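Local coordinates for kinetochore protein Mis16 (Schizosaccharomyces japonicus, PDB 4XYH) that binds histone H4 and, independently, the CENP-A-specific chaperone Scm3, and so probably takes part in depositing the centromeric histone at centromeres, at residues E322-E327 against T343-R348; G379-R384 against S400-N405. All coordinates share one frame; numbering follows the deposited sequence.

Contact 1. Residues E322-E327 against T343-R348; sequences EGHEDE and TSSTDR
His324 meets Thr343, Ser345 and Asp347 in the polar network characteristic of WD40 beta-propeller blades, which ties the loop leading into a blade's first strand to the end of strand 340-345 and the type I turn that follows. Followed outward from CB, His324 meets a partner at each step. CB lies 3.5 Å from Asp347 OD2; CG already has Ser345 CB over one face of the ring, a CH-pi contact 3.5 Å from the centroid. ND1 donates in the ring plane to Asp347 OD2 at 2.9 Å (156°), reaching it on the syn side. At the far end NE2 and Thr343 OG1 share a 2.7 Å hydrogen bond, and that hydroxyl also bonds Trp353 NE1, completing the family's Asp347-His324-Thr343-Trp353 tetrad. Histidine suits the place because its two ring nitrogens span strand and turn together.

Asp347 CG stands between its own N and carbonyl carbon (chi1 69°), which turns the carboxylate back to the loop. There OD2 also accepts from Glu325 N on its anti side and from a water held by Gly323 O, while OD1 takes Arg349 N. At phi 153° a CB would press on Glu322 O, which calls for glycine at 323. Serine fits position 345 because its small CB sits over the ring, toward the ND1 rim, while its hydroxyl accepts from Asp347 N in an ST turn. Ser345 OG also donates to Glu327 O at 2.7 Å, from above the carbonyl plane.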
# COMPACT_ATOMS: atom_id res chain seq x y z
N GLU A 322 -3.47 -16.07 -11.00
CA GLU A 322 -3.45 -15.46 -12.32
C GLU A 322 -4.77 -14.77 -12.66
O GLU A 322 -5.83 -15.17 -12.17
CB GLU A 322 -3.12 -16.52 -13.37
CG GLU A 322 -2.13 -17.51 -12.85
CD GLU A 322 -1.35 -18.19 -13.94
OE1 GLU A 322 -0.54 -17.50 -14.62
OE2 GLU A 322 -1.53 -19.41 -14.11
N GLY A 323 -4.70 -13.73 -13.47
CA GLY A 323 -5.90 -13.04 -13.89
C GLY A 323 -5.64 -11.59 -14.24
O GLY A 323 -6.43 -10.98 -14.96
N HIS A 324 -4.56 -11.03 -13.73
CA HIS A 324 -4.16 -9.69 -14.15
C HIS A 324 -3.50 -9.74 -15.53
O HIS A 324 -2.91 -10.73 -15.92
CB HIS A 324 -3.22 -9.05 -13.13
CG HIS A 324 -3.92 -8.44 -11.96
ND1 HIS A 324 -4.86 -7.44 -12.07
CD2 HIS A 324 -3.79 -8.67 -10.63
CE1 HIS A 324 -5.28 -7.09 -10.87
NE2 HIS A 324 -4.65 -7.82 -9.98
N GLU A 325 -3.61 -8.63 -16.25
CA GLU A 325 -3.19 -8.56 -17.64
C GLU A 325 -1.89 -7.78 -17.81
O GLU A 325 -1.41 -7.62 -18.92
CB GLU A 325 -4.29 -7.90 -18.47
CG GLU A 325 -5.61 -8.65 -18.46
CD GLU A 325 -5.64 -9.76 -19.50
OE1 GLU A 325 -6.46 -9.64 -20.44
OE2 GLU A 325 -4.85 -10.73 -19.38
N ASP A 326 -1.34 -7.30 -16.70
CA ASP A 326 -0.15 -6.46 -16.72
C ASP A 326 0.53 -6.57 -15.35
O ASP A 326 0.09 -7.36 -14.50
CB ASP A 326 -0.54 -5.02 -17.03
CG ASP A 326 0.49 -4.30 -17.88
OD1 ASP A 326 1.69 -4.61 -17.79
OD2 ASP A 326 0.08 -3.39 -18.63
N GLU A 327 1.59 -5.79 -15.14
CA GLU A 327 2.29 -5.77 -13.86
C GLU A 327 1.34 -5.66 -12.69
O GLU A 327 0.43 -4.81 -12.67
CB GLU A 327 3.27 -4.60 -13.79
CG GLU A 327 4.41 -4.68 -14.76
CD GLU A 327 5.56 -3.76 -14.37
OE1 GLU A 327 5.90 -3.67 -13.16
OE2 GLU A 327 6.13 -3.13 -15.30
N THR A 343 -5.44 -7.16 -4.86
CA THR A 343 -4.29 -6.78 -5.66
C THR A 343 -4.68 -5.70 -6.67
O THR A 343 -5.86 -5.52 -6.97
CB THR A 343 -3.68 -7.98 -6.42
OG1 THR A 343 -4.63 -8.50 -7.35
CG2 THR A 343 -3.28 -9.09 -5.45
N SER A 344 -3.68 -4.99 -7.19
CA SER A 344 -3.91 -3.89 -8.12
C SER A 344 -2.86 -3.98 -9.21
O SER A 344 -1.74 -4.45 -8.98
CB SER A 344 -3.82 -2.53 -7.43
OG SER A 344 -2.48 -2.06 -7.37
N SER A 345 -3.21 -3.50 -10.39
CA SER A 345 -2.36 -3.72 -11.54
C SER A 345 -2.36 -2.54 -12.51
O SER A 345 -3.24 -1.68 -12.48
CB SER A 345 -2.79 -5.00 -12.26
OG SER A 345 -2.12 -5.16 -13.49
N THR A 346 -1.35 -2.51 -13.37
CA THR A 346 -1.28 -1.57 -14.47
C THR A 346 -2.42 -1.82 -15.47
O THR A 346 -2.79 -0.93 -16.25
CB THR A 346 0.10 -1.67 -15.16
OG1 THR A 346 1.11 -1.33 -14.21
CG2 THR A 346 0.20 -0.72 -16.35
N ASP A 347 -3.02 -3.01 -15.42
CA ASP A 347 -4.18 -3.31 -16.27
C ASP A 347 -5.42 -2.54 -15.85
O ASP A 347 -6.49 -2.74 -16.42
CB ASP A 347 -4.48 -4.82 -16.31
CG ASP A 347 -5.01 -5.37 -14.97
OD1 ASP A 347 -5.33 -4.60 -14.03
OD2 ASP A 347 -5.11 -6.61 -14.88
N ARG A 348 -5.26 -1.69 -14.82
CA ARG A 348 -6.29 -0.76 -14.33
C ARG A 348 -7.38 -1.46 -13.50
O ARG A 348 -8.40 -0.85 -13.19
CB ARG A 348 -6.95 0.00 -15.50
CG ARG A 348 -5.98 0.71 -16.46
CD ARG A 348 -6.74 1.39 -17.60
NE ARG A 348 -7.59 0.43 -18.31
CZ ARG A 348 -7.18 -0.32 -19.34
NH1 ARG A 348 -5.94 -0.21 -19.77
NH2 ARG A 348 -8.00 -1.18 -19.92
O HOH W 1 -7.63 -8.17 -15.34

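Contact 2. Residues G379-R384 against S400-N405; sequences GGHTNR and SLADDN
His381 and Ser400 join edge to hydroxyl at the buried, tightly packed end of this WD40 blade contact, where the loop before strand 385-390 closes on strand 398-402. NE2 of His381 lies 2.7 Å from Ser400 OG in a nearly straight hydrogen bond (168°), with the hydroxyl in the ring plane; Trp410 NE1 bonds the same oxygen, so His381, Ser400 and Trp410 form the direct part of the Asp-His-Ser/Thr-Trp tetrad of these repeats. Placing OG between the backbone N and carbonyl carbon of Ser400 (chi1 51°) turns it to the ring. Two residues on, toward the turn, the small methyl of Ala402 lets ring and strand come close, meeting the imidazole obliquely 3.3 Å from ND1.

Toward the surface the grip becomes less direct. A water takes the other ring nitrogen, ND1, and links it to Thr382 N and Asp404 OD1, so this aspartate reaches the histidine through solvent. Its OD2 instead accepts from Thr382 OG1 at 2.7 Å, nearly along its C-O axis; a threonine supplies that donor with a short, branched side chain whose other contacts include helix 19-40. Farther along, Asp403 N donates to Arg384 O at 2.9 Å. The extended Arg384 chain crosses Asp403 obliquely, with CD 3.2 Å from OD2, and its guanidinium also makes a cation-pi contact with Tyr329. The salt bridge there is loose: Arg384 NH1 reaches Asp403 OD1 only at 3.3 Å, in a weak, bent hydrogen bond (130°).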
# COMPACT_ATOMS: atom_id res chain seq x y z
N GLY A 379 -13.58 -2.63 -11.71
CA GLY A 379 -13.24 -2.00 -12.97
C GLY A 379 -13.47 -0.49 -13.02
O GLY A 379 -13.53 0.10 -14.09
N GLY A 380 -13.57 0.14 -11.85
CA GLY A 380 -13.86 1.57 -11.78
C GLY A 380 -12.73 2.54 -12.11
O GLY A 380 -12.98 3.72 -12.32
N HIS A 381 -11.49 2.06 -12.14
CA HIS A 381 -10.38 2.96 -12.46
C HIS A 381 -10.07 2.96 -13.95
O HIS A 381 -10.11 1.92 -14.60
CB HIS A 381 -9.13 2.60 -11.66
CG HIS A 381 -9.25 2.91 -10.21
ND1 HIS A 381 -9.28 4.21 -9.73
CD2 HIS A 381 -9.37 2.11 -9.12
CE1 HIS A 381 -9.40 4.19 -8.41
NE2 HIS A 381 -9.46 2.93 -8.01
N THR A 382 -9.78 4.14 -14.47
CA THR A 382 -9.52 4.33 -15.90
C THR A 382 -8.03 4.55 -16.14
O THR A 382 -7.61 5.03 -17.19
CB THR A 382 -10.30 5.53 -16.45
OG1 THR A 382 -10.20 6.59 -15.50
CG2 THR A 382 -11.79 5.17 -16.62
N ASN A 383 -7.24 4.20 -15.13
CA ASN A 383 -5.80 4.30 -15.23
C ASN A 383 -5.14 3.37 -14.24
O ASN A 383 -5.82 2.77 -13.40
CB ASN A 383 -5.32 5.72 -14.99
CG ASN A 383 -4.60 6.28 -16.18
OD1 ASN A 383 -3.49 5.85 -16.51
ND2 ASN A 383 -5.22 7.24 -16.85
N ARG A 384 -3.83 3.28 -14.34
CA ARG A 384 -3.03 2.45 -13.46
C ARG A 384 -3.34 2.75 -12.00
O ARG A 384 -3.44 3.91 -11.60
CB ARG A 384 -1.55 2.69 -13.73
CG ARG A 384 -0.65 1.98 -12.75
CD ARG A 384 0.75 2.54 -12.75
NE ARG A 384 1.52 1.97 -11.66
CZ ARG A 384 1.83 2.63 -10.55
NH1 ARG A 384 1.43 3.89 -10.38
NH2 ARG A 384 2.53 2.02 -9.60
N SER A 400 -9.06 2.97 -3.11
CA SER A 400 -8.04 2.77 -4.14
C SER A 400 -7.80 4.05 -4.94
O SER A 400 -8.72 4.84 -5.16
CB SER A 400 -8.43 1.61 -5.08
OG SER A 400 -9.76 1.75 -5.58
N LEU A 401 -6.56 4.23 -5.36
CA LEU A 401 -6.10 5.41 -6.09
C LEU A 401 -5.56 5.03 -7.44
O LEU A 401 -4.92 3.99 -7.59
CB LEU A 401 -4.97 6.13 -5.34
CG LEU A 401 -5.20 6.91 -4.07
CD1 LEU A 401 -3.83 7.15 -3.46
CD2 LEU A 401 -5.89 8.22 -4.41
N ALA A 402 -5.77 5.90 -8.43
CA ALA A 402 -5.20 5.68 -9.75
C ALA A 402 -4.46 6.94 -10.19
O ALA A 402 -4.61 7.99 -9.57
CB ALA A 402 -6.29 5.30 -10.75
N ASP A 403 -3.67 6.81 -11.25
CA ASP A 403 -2.77 7.87 -11.73
C ASP A 403 -3.47 9.11 -12.27
O ASP A 403 -2.84 10.14 -12.45
CB ASP A 403 -1.84 7.32 -12.82
CG ASP A 403 -0.74 6.44 -12.25
OD1 ASP A 403 -0.46 6.57 -11.04
OD2 ASP A 403 -0.16 5.61 -13.00
N ASP A 404 -4.77 9.02 -12.52
CA ASP A 404 -5.51 10.14 -13.08
C ASP A 404 -6.25 10.97 -12.02
O ASP A 404 -7.35 11.43 -12.29
CB ASP A 404 -6.52 9.64 -14.11
CG ASP A 404 -7.43 8.53 -13.56
OD1 ASP A 404 -7.56 8.40 -12.33
OD2 ASP A 404 -8.03 7.79 -14.37
N ASN A 405 -5.66 11.11 -10.83
CA ASN A 405 -6.23 11.95 -9.77
C ASN A 405 -7.54 11.45 -9.16
O ASN A 405 -8.25 12.20 -8.47
CB ASN A 405 -6.47 13.38 -10.27
CG ASN A 405 -5.19 14.12 -10.58
OD1 ASN A 405 -4.19 13.53 -10.99
ND2 ASN A 405 -5.22 15.43 -10.38
O HOH W 2 -9.41 6.19 -12.13

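In the fold
Contacts 1 and 2 are the same joint in two successive WD40 blades, each tying the loop before a blade's first strand to the end of its second strand and the turn beyond. Both have a buried histidine end and a partly exposed acidic turn, and their centres lie about 12 Å apart on the same side of the chain's centre. They touch where Arg348 carbons pack on the backbone of residues 381-384 and where Thr346 meets Arg384. The chemistry diverges outward: contact 1 binds histidine to aspartate directly and adds a serine hydroxyl, whereas contact 2 uses water, a threonine and a weak salt bridge, in the blade that strand 41-48 completes.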